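Local coordinates for protein C2 toxin component I (Clostridium botulinum, PDB 2J3X) that is the enzymatic component of the binary C2 toxin, an ADP-ribosyltransferase that, as in related binary toxins, probably modifies actin inside target cells, at residues N233-Q245 with L281-Q293. The protein carries 2 engineered substitutions. Sequence-based numbering, arbitrary orientation.
Sequences NYGDYISKLSHEQ and LISSALSVKPIPQ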
ATOM      1  N   ASN A 233      -4.076 -15.499  16.270  1.00 10.24           N
ATOM      2  CA  ASN A 233      -4.170 -14.358  17.160  1.00  9.86           C
ATOM      3  C   ASN A 233      -5.474 -14.237  17.916  1.00 10.23           C
ATOM      4  O   ASN A 233      -5.529 -13.562  18.937  1.00  8.48           O
ATOM      5  CB  ASN A 233      -3.852 -13.103  16.376  1.00 10.54           C
ATOM      6  CG  ASN A 233      -2.351 -13.043  16.007  1.00 13.13           C
ATOM      7  OD1 ASN A 233      -1.501 -12.826  16.908  1.00 13.06           O
ATOM      8  ND2 ASN A 233      -2.009 -13.282  14.737  1.00 11.76           N
ATOM      9  N   TYR A 234      -6.510 -14.866  17.362  1.00 10.20           N
ATOM     10  CA  TYR A 234      -7.853 -14.805  17.956  1.00  9.91           C
ATOM     11  C   TYR A 234      -8.491 -16.170  18.126  1.00 10.87           C
ATOM     12  O   TYR A 234      -9.708 -16.269  18.399  1.00 10.31           O
ATOM     13  CB  TYR A 234      -8.770 -13.855  17.123  1.00  7.79           C
ATOM     14  CG  TYR A 234      -8.305 -12.413  17.351  1.00  8.39           C
ATOM     15  CD1 TYR A 234      -8.856 -11.645  18.402  1.00  8.83           C
ATOM     16  CD2 TYR A 234      -7.238 -11.849  16.568  1.00  7.42           C
ATOM     17  CE1 TYR A 234      -8.361 -10.364  18.667  1.00  8.81           C
ATOM     18  CE2 TYR A 234      -6.774 -10.584  16.828  1.00 11.60           C
ATOM     19  CZ  TYR A 234      -7.342  -9.855  17.835  1.00  8.81           C
ATOM     20  OH  TYR A 234      -6.866  -8.598  18.138  1.00  9.28           O
ATOM     21  N   GLY A 235      -7.700 -17.238  17.998  1.00 10.74           N
ATOM     22  CA  GLY A 235      -8.219 -18.569  18.319  1.00 11.71           C
ATOM     23  C   GLY A 235      -8.848 -18.636  19.701  1.00 12.33           C
ATOM     24  O   GLY A 235      -9.974 -19.157  19.840  1.00 12.83           O
ATOM     25  N   ASP A 236      -8.155 -18.110  20.719  1.00 11.29           N
ATOM     26  CA  ASP A 236      -8.660 -18.177  22.087  1.00 10.91           C
ATOM     27  C   ASP A 236      -9.549 -17.013  22.473  1.00 10.53           C
ATOM     28  O   ASP A 236      -9.902 -16.858  23.637  1.00 11.32           O
ATOM     29  CB  ASP A 236      -7.535 -18.409  23.114  1.00 10.83           C
ATOM     30  CG  ASP A 236      -6.603 -17.221  23.262  1.00 13.55           C
ATOM     31  OD1 ASP A 236      -6.813 -16.222  22.571  1.00 13.44           O
ATOM     32  OD2 ASP A 236      -5.637 -17.326  24.083  1.00 16.97           O
ATOM     33  N   TYR A 237      -9.940 -16.204  21.491  1.00  9.34           N
ATOM     34  CA  TYR A 237     -10.652 -14.957  21.777  1.00  9.56           C
ATOM     35  C   TYR A 237     -11.993 -15.225  22.507  1.00 10.04           C
ATOM     36  O   TYR A 237     -12.241 -14.617  23.563  1.00  9.02           O
ATOM     37  CB  TYR A 237     -10.862 -14.160  20.479  1.00  9.48           C
ATOM     38  CG  TYR A 237     -11.641 -12.889  20.664  1.00  9.56           C
ATOM     39  CD1 TYR A 237     -11.130 -11.882  21.480  1.00 10.64           C
ATOM     40  CD2 TYR A 237     -12.823 -12.652  19.957  1.00 11.33           C
ATOM     41  CE1 TYR A 237     -11.830 -10.666  21.652  1.00 11.52           C
ATOM     42  CE2 TYR A 237     -13.535 -11.454  20.147  1.00  9.73           C
ATOM     43  CZ  TYR A 237     -13.019 -10.484  20.976  1.00 12.26           C
ATOM     44  OH  TYR A 237     -13.677  -9.282  21.143  1.00 10.83           O
ATOM     45  N   ILE A 238     -12.836 -16.124  21.994  1.00 10.13           N
ATOM     46  CA  ILE A 238     -14.117 -16.372  22.665  1.00 10.91           C
ATOM     47  C   ILE A 238     -13.925 -16.903  24.093  1.00 11.29           C
ATOM     48  O   ILE A 238     -14.663 -16.505  25.017  1.00 12.09           O
ATOM     49  CB  ILE A 238     -15.055 -17.231  21.784  1.00 11.29           C
ATOM     50  CG1 ILE A 238     -15.469 -16.375  20.563  1.00 11.02           C
ATOM     51  CG2 ILE A 238     -16.331 -17.737  22.563  1.00 11.39           C
ATOM     52  CD1 ILE A 238     -16.301 -17.155  19.512  1.00 12.11           C
ATOM     53  N   SER A 239     -12.898 -17.751  24.296  1.00 11.84           N
ATOM     54  CA  SER A 239     -12.604 -18.302  25.621  1.00 11.54           C
ATOM     55  C   SER A 239     -12.325 -17.164  26.597  1.00 12.64           C
ATOM     56  O   SER A 239     -12.437 -17.376  27.794  1.00 12.74           O
ATOM     57  CB  SER A 239     -11.400 -19.257  25.565  1.00 12.42           C
ATOM     58  OG  SER A 239     -10.163 -18.525  25.615  1.00 13.64           O
ATOM     59  N   LYS A 240     -11.949 -15.983  26.101  1.00 10.71           N
ATOM     60  CA  LYS A 240     -11.596 -14.862  27.022  1.00 11.98           C
ATOM     61  C   LYS A 240     -12.742 -13.908  27.332  1.00 12.98           C
ATOM     62  O   LYS A 240     -12.578 -13.002  28.202  1.00 14.88           O
ATOM     63  CB  LYS A 240     -10.472 -14.015  26.433  1.00 12.51           C
ATOM     64  CG  LYS A 240      -9.102 -14.773  26.406  1.00 13.36           C
ATOM     65  CD  LYS A 240      -8.018 -13.920  25.812  1.00 18.98           C
ATOM     66  CE  LYS A 240      -6.658 -14.517  26.033  1.00 19.75           C
ATOM     67  NZ  LYS A 240      -6.167 -14.225  27.449  1.00 26.03           N
ATOM     68  N   LEU A 241     -13.859 -14.074  26.651  1.00 13.54           N
ATOM     69  CA  LEU A 241     -15.010 -13.164  26.776  1.00 14.11           C
ATOM     70  C   LEU A 241     -15.945 -13.650  27.902  1.00 15.60           C
ATOM     71  O   LEU A 241     -16.128 -14.854  28.076  1.00 15.46           O
ATOM     72  CB  LEU A 241     -15.808 -13.157  25.470  1.00 13.72           C
ATOM     73  CG  LEU A 241     -15.134 -12.539  24.227  1.00 13.42           C
ATOM     74  CD1 LEU A 241     -16.116 -12.440  23.065  1.00 12.57           C
ATOM     75  CD2 LEU A 241     -14.488 -11.188  24.536  1.00 13.56           C
ATOM     76  N   SER A 242     -16.539 -12.721  28.642  1.00 16.25           N
ATOM     77  CA  SER A 242     -17.578 -13.109  29.596  1.00 17.40           C
ATOM     78  C   SER A 242     -18.813 -13.512  28.809  1.00 17.93           C
ATOM     79  O   SER A 242     -18.967 -13.201  27.594  1.00 16.31           O
ATOM     80  CB  SER A 242     -17.918 -11.918  30.515  1.00 18.85           C
ATOM     81  OG  SER A 242     -18.580 -10.904  29.760  1.00 19.24           O
ATOM     82  N   HIS A 243     -19.754 -14.181  29.459  1.00 18.73           N
ATOM     83  CA  HIS A 243     -20.952 -14.587  28.757  0.50 18.64           C
ATOM     84  C   HIS A 243     -21.694 -13.366  28.194  1.00 19.10           C
ATOM     85  O   HIS A 243     -22.234 -13.417  27.091  1.00 18.01           O
ATOM     86  CB  HIS A 243     -21.866 -15.411  29.683  0.50 19.26           C
ATOM     87  CG  HIS A 243     -23.029 -16.019  28.975  0.50 19.12           C
ATOM     88  ND1 HIS A 243     -22.882 -16.996  28.014  0.50 20.56           N
ATOM     89  CD2 HIS A 243     -24.360 -15.777  29.070  0.50 21.50           C
ATOM     90  CE1 HIS A 243     -24.073 -17.337  27.550  0.50 21.35           C
ATOM     91  NE2 HIS A 243     -24.985 -16.602  28.166  0.50 21.18           N
ATOM     92  N   GLU A 244     -21.697 -12.282  28.968  1.00 19.28           N
ATOM     93  CA  GLU A 244     -22.392 -11.071  28.558  0.50 19.48           C
ATOM     94  C   GLU A 244     -21.675 -10.382  27.401  1.00 19.07           C
ATOM     95  O   GLU A 244     -22.323  -9.892  26.477  1.00 19.32           O
ATOM     96  CB  GLU A 244     -22.557 -10.125  29.727  0.50 20.45           C
ATOM     97  CG  GLU A 244     -23.498 -10.650  30.800  0.50 22.61           C
ATOM     98  CD  GLU A 244     -23.712  -9.638  31.879  0.50 28.64           C
ATOM     99  OE1 GLU A 244     -22.698  -9.062  32.317  0.50 31.98           O
ATOM    100  OE2 GLU A 244     -24.878  -9.405  32.299  0.50 33.03           O
ATOM    101  N   GLN A 245     -20.354 -10.397  27.418  1.00 17.51           N
ATOM    102  CA  GLN A 245     -19.571  -9.834  26.305  1.00 16.55           C
ATOM    103  C   GLN A 245     -19.833 -10.573  25.012  1.00 15.71           C
ATOM    104  O   GLN A 245     -20.094  -9.969  23.981  1.00 16.75           O
ATOM    105  CB  GLN A 245     -18.083  -9.861  26.646  1.00 16.00           C
ATOM    106  CG  GLN A 245     -17.603  -8.649  27.428  1.00 18.55           C
ATOM    107  CD  GLN A 245     -16.208  -8.858  27.996  1.00 19.69           C
ATOM    108  OE1 GLN A 245     -15.742  -9.999  28.135  1.00 20.19           O
ATOM    109  NE2 GLN A 245     -15.525  -7.761  28.319  1.00 18.31           N
ATOM    110  N   LEU A 281     -20.770  -3.191  26.426  1.00 18.59           N
ATOM    111  CA  LEU A 281     -20.294  -4.587  26.375  1.00 16.88           C
ATOM    112  C   LEU A 281     -19.515  -4.892  25.083  1.00 16.23           C
ATOM    113  O   LEU A 281     -18.564  -5.671  25.121  1.00 15.06           O
ATOM    114  CB  LEU A 281     -21.466  -5.588  26.551  1.00 16.68           C
ATOM    115  CG  LEU A 281     -22.036  -5.668  27.981  1.00 19.52           C
ATOM    116  CD1 LEU A 281     -23.397  -6.416  27.995  1.00 17.90           C
ATOM    117  CD2 LEU A 281     -21.050  -6.337  28.862  1.00 17.73           C
ATOM    118  N   ILE A 282     -19.936  -4.340  23.942  1.00 14.85           N
ATOM    119  CA  ILE A 282     -19.233  -4.628  22.697  1.00 14.85           C
ATOM    120  C   ILE A 282     -17.849  -3.975  22.754  1.00 14.71           C
ATOM    121  O   ILE A 282     -16.853  -4.608  22.365  1.00 14.29           O
ATOM    122  CB  ILE A 282     -20.018  -4.165  21.491  1.00 13.80           C
ATOM    123  CG1 ILE A 282     -21.342  -4.939  21.424  1.00 15.30           C
ATOM    124  CG2 ILE A 282     -19.251  -4.374  20.178  1.00 15.03           C
ATOM    125  CD1 ILE A 282     -22.413  -4.189  20.592  1.00 16.20           C
ATOM    126  N   SER A 283     -17.790  -2.728  23.239  1.00 15.54           N
ATOM    127  CA  SER A 283     -16.488  -2.044  23.344  1.00 15.04           C
ATOM    128  C   SER A 283     -15.603  -2.779  24.328  1.00 15.96           C
ATOM    129  O   SER A 283     -14.420  -2.958  24.054  1.00 13.80           O
ATOM    130  CB  SER A 283     -16.644  -0.573  23.780  1.00 16.06           C
ATOM    131  OG  SER A 283     -17.128   0.239  22.702  1.00 16.02           O
ATOM    132  N   SER A 284     -16.187  -3.243  25.447  1.00 14.77           N
ATOM    133  CA  SER A 284     -15.492  -4.025  26.463  1.00 16.40           C
ATOM    134  C   SER A 284     -14.907  -5.312  25.799  1.00 14.82           C
ATOM    135  O   SER A 284     -13.705  -5.620  25.924  1.00 16.21           O
ATOM    136  CB  SER A 284     -16.531  -4.419  27.565  1.00 16.79           C
ATOM    137  OG  SER A 284     -15.904  -5.060  28.630  1.00 24.34           O
ATOM    138  N   ALA A 285     -15.746  -6.023  25.040  1.00 14.52           N
ATOM    139  CA  ALA A 285     -15.293  -7.254  24.355  1.00 13.17           C
ATOM    140  C   ALA A 285     -14.153  -6.963  23.420  1.00 13.17           C
ATOM    141  O   ALA A 285     -13.170  -7.742  23.342  1.00 12.72           O
ATOM    142  CB  ALA A 285     -16.432  -7.889  23.561  1.00 12.66           C
ATOM    143  N   LEU A 286     -14.271  -5.867  22.666  1.00 12.23           N
ATOM    144  CA  LEU A 286     -13.232  -5.536  21.660  1.00 11.92           C
ATOM    145  C   LEU A 286     -11.916  -5.094  22.335  1.00 11.97           C
ATOM    146  O   LEU A 286     -10.868  -5.053  21.675  1.00 11.97           O
ATOM    147  CB  LEU A 286     -13.724  -4.481  20.642  1.00 10.22           C
ATOM    148  CG  LEU A 286     -14.875  -4.965  19.763  1.00 11.00           C
ATOM    149  CD1 LEU A 286     -15.310  -3.745  18.860  1.00 11.88           C
ATOM    150  CD2 LEU A 286     -14.368  -6.193  18.951  1.00 14.11           C
ATOM    151  N   SER A 287     -11.962  -4.795  23.640  1.00 13.07           N
ATOM    152  CA  SER A 287     -10.764  -4.417  24.401  1.00 14.44           C
ATOM    153  C   SER A 287     -10.114  -5.626  25.049  1.00 14.87           C
ATOM    154  O   SER A 287      -9.029  -5.493  25.605  1.00 13.83           O
ATOM    155  CB  SER A 287     -11.111  -3.427  25.529  1.00 15.77           C
ATOM    156  OG  SER A 287     -11.657  -2.231  24.973  1.00 21.81           O
ATOM    157  N   VAL A 288     -10.732  -6.808  24.942  1.00 13.28           N
ATOM    158  CA  VAL A 288     -10.177  -7.998  25.636  1.00 13.48           C
ATOM    159  C   VAL A 288      -8.831  -8.446  25.015  1.00 14.07           C
ATOM    160  O   VAL A 288      -7.867  -8.782  25.749  1.00 13.99           O
ATOM    161  CB  VAL A 288     -11.227  -9.130  25.726  1.00 11.97           C
ATOM    162  CG1 VAL A 288     -10.595 -10.502  26.080  1.00 14.13           C
ATOM    163  CG2 VAL A 288     -12.371  -8.752  26.751  1.00 13.15           C
ATOM    164  N   LYS A 289      -8.729  -8.387  23.683  1.00 13.97           N
ATOM    165  CA  LYS A 289      -7.519  -8.822  23.013  1.00 13.63           C
ATOM    166  C   LYS A 289      -7.192  -7.797  21.897  1.00 12.76           C
ATOM    167  O   LYS A 289      -7.544  -7.997  20.739  1.00 10.93           O
ATOM    168  CB  LYS A 289      -7.735 -10.259  22.491  1.00 15.16           C
ATOM    169  CG  LYS A 289      -6.512 -10.951  21.994  1.00 20.64           C
ATOM    170  CD  LYS A 289      -6.603 -12.538  22.130  1.00 16.27           C
ATOM    171  CE  LYS A 289      -5.132 -12.921  22.115  1.00 21.03           C
ATOM    172  NZ  LYS A 289      -4.928 -14.265  21.633  1.00 21.46           N
ATOM    173  N   PRO A 290      -6.655  -6.615  22.269  1.00 12.12           N
ATOM    174  CA  PRO A 290      -6.403  -5.580  21.247  1.00 11.16           C
ATOM    175  C   PRO A 290      -5.451  -6.080  20.135  1.00 11.27           C
ATOM    176  O   PRO A 290      -4.744  -7.086  20.289  1.00 10.26           O
ATOM    177  CB  PRO A 290      -5.781  -4.426  22.057  1.00 12.00           C
ATOM    178  CG  PRO A 290      -6.406  -4.606  23.489  1.00 12.74           C
ATOM    179  CD  PRO A 290      -6.314  -6.133  23.626  1.00 12.12           C
ATOM    180  N   ILE A 291      -5.479  -5.405  18.990  1.00 11.74           N
ATOM    181  CA  ILE A 291      -4.653  -5.841  17.870  1.00 10.39           C
ATOM    182  C   ILE A 291      -3.191  -6.056  18.321  1.00 12.15           C
ATOM    183  O   ILE A 291      -2.588  -5.171  18.885  1.00 10.76           O
ATOM    184  CB  ILE A 291      -4.711  -4.760  16.789  1.00 11.44           C
ATOM    185  CG1 ILE A 291      -6.175  -4.560  16.295  1.00 10.33           C
ATOM    186  CG2 ILE A 291      -3.783  -5.087  15.610  1.00 10.10           C
ATOM    187  CD1 ILE A 291      -6.851  -5.900  15.795  1.00 11.46           C
ATOM    188  N   PRO A 292      -2.660  -7.266  18.141  1.00 12.72           N
ATOM    189  CA  PRO A 292      -1.383  -7.610  18.814  1.00 13.90           C
ATOM    190  C   PRO A 292      -0.131  -7.069  18.130  1.00 13.83           C
ATOM    191  O   PRO A 292       0.940  -7.066  18.729  1.00 13.48           O
ATOM    192  CB  PRO A 292      -1.407  -9.137  18.800  1.00 14.50           C
ATOM    193  CG  PRO A 292      -2.181  -9.470  17.579  1.00 16.25           C
ATOM    194  CD  PRO A 292      -3.275  -8.430  17.493  1.00 14.16           C
ATOM    195  N   GLN A 293      -0.229  -6.760  16.832  1.00 12.70           N
ATOM    196  CA  GLN A 293       0.942  -6.239  16.084  1.00 11.90           C
ATOM    197  C   GLN A 293       0.392  -5.368  14.988  1.00 12.76           C
ATOM    198  O   GLN A 293      -0.776  -5.514  14.634  1.00 12.62           O
ATOM    199  CB  GLN A 293       1.784  -7.382  15.498  1.00 12.16           C
ATOM    200  CG  GLN A 293       1.028  -8.184  14.371  1.00 12.38           C
ATOM    201  CD  GLN A 293       1.771  -9.391  13.807  1.00 15.90           C
ATOM    202  OE1 GLN A 293       1.186 -10.409  13.579  1.00 14.33           O
ATOM    203  NE2 GLN A 293       3.095  -9.260  13.593  1.00 20.46           N
TER
HETATM  204  O   HOH W   1       0.759 -13.504  14.066  1.00 25.94           O
HETATM  205  O   HOH W   2       0.767 -11.093  16.677  1.00 26.77           O
HETATM  206  O   HOH W   3      -3.527 -15.294  23.957  1.00 29.09           O
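The ring of Tyr-234 has the carbonyl oxygen of Lys-289 at the ring edge, near its plane, with the OH donating to Lys-289 O at 2.8 Å, while CD of Pro-292 and CD1 of Ile-291 approach obliquely; Tyr-237 CG also lies at the edge of this ring, in its plane. Tyr-237 likewise has Ala-285 O at its ring edge, and CB of Lys-289 and CB of Val-288 come obliquely to it. The two tyrosines, the first and last residues of a type I beta turn, thus tie the link between helices 227-234 and 243-254 to the end of helix 273-286 and the loop beyond, within the second ADP-ribosyltransferase unit. Ala-376 of strand 375-377 touches both tyrosine side chains, which places the contact against that strand.

Ala-285 O is gripped twice: Tyr-237 OH, at 2.7 Å, stands above its carbonyl plane, and Val-288 N reaches it from the opposite face. The chain of Lys-289 starts against both rings, its CB touching Tyr-234 CE1 and Tyr-237 CD1, and runs out extended, with CG anti to the backbone N (chi1 -169°). Its NZ donates to Asn-233 O and forms a salt bridge with Asp-236 OD1, met on the syn side at 2.9 Å; a water links the same NZ to Asp-236 OD2. Farther out, two waters connect the amide of Asn-233 with Gln-293 OE1, the second through a weak bond to Gln-293; Asn-233 ND2 also donates to Trp-229 O, and Trp-229 NE1 to Gln-293 OE1.

At the other end, CD2 of Leu-241 packs against CB of Ala-285 and CG2 of Val-288. Ser-242 and Gln-245 form a capping box at the start of helix 243-254, Ser-242 N giving Gln-245 OE1 a nearly straight bond (173°) and Gln-245 N donating back to Ser-242 OG. With OE1 held there, Gln-245 NE2 donates to Ser-284 OG of helix 273-286 at 2.7 Å, the oxygen lying only 7° out of the amide plane.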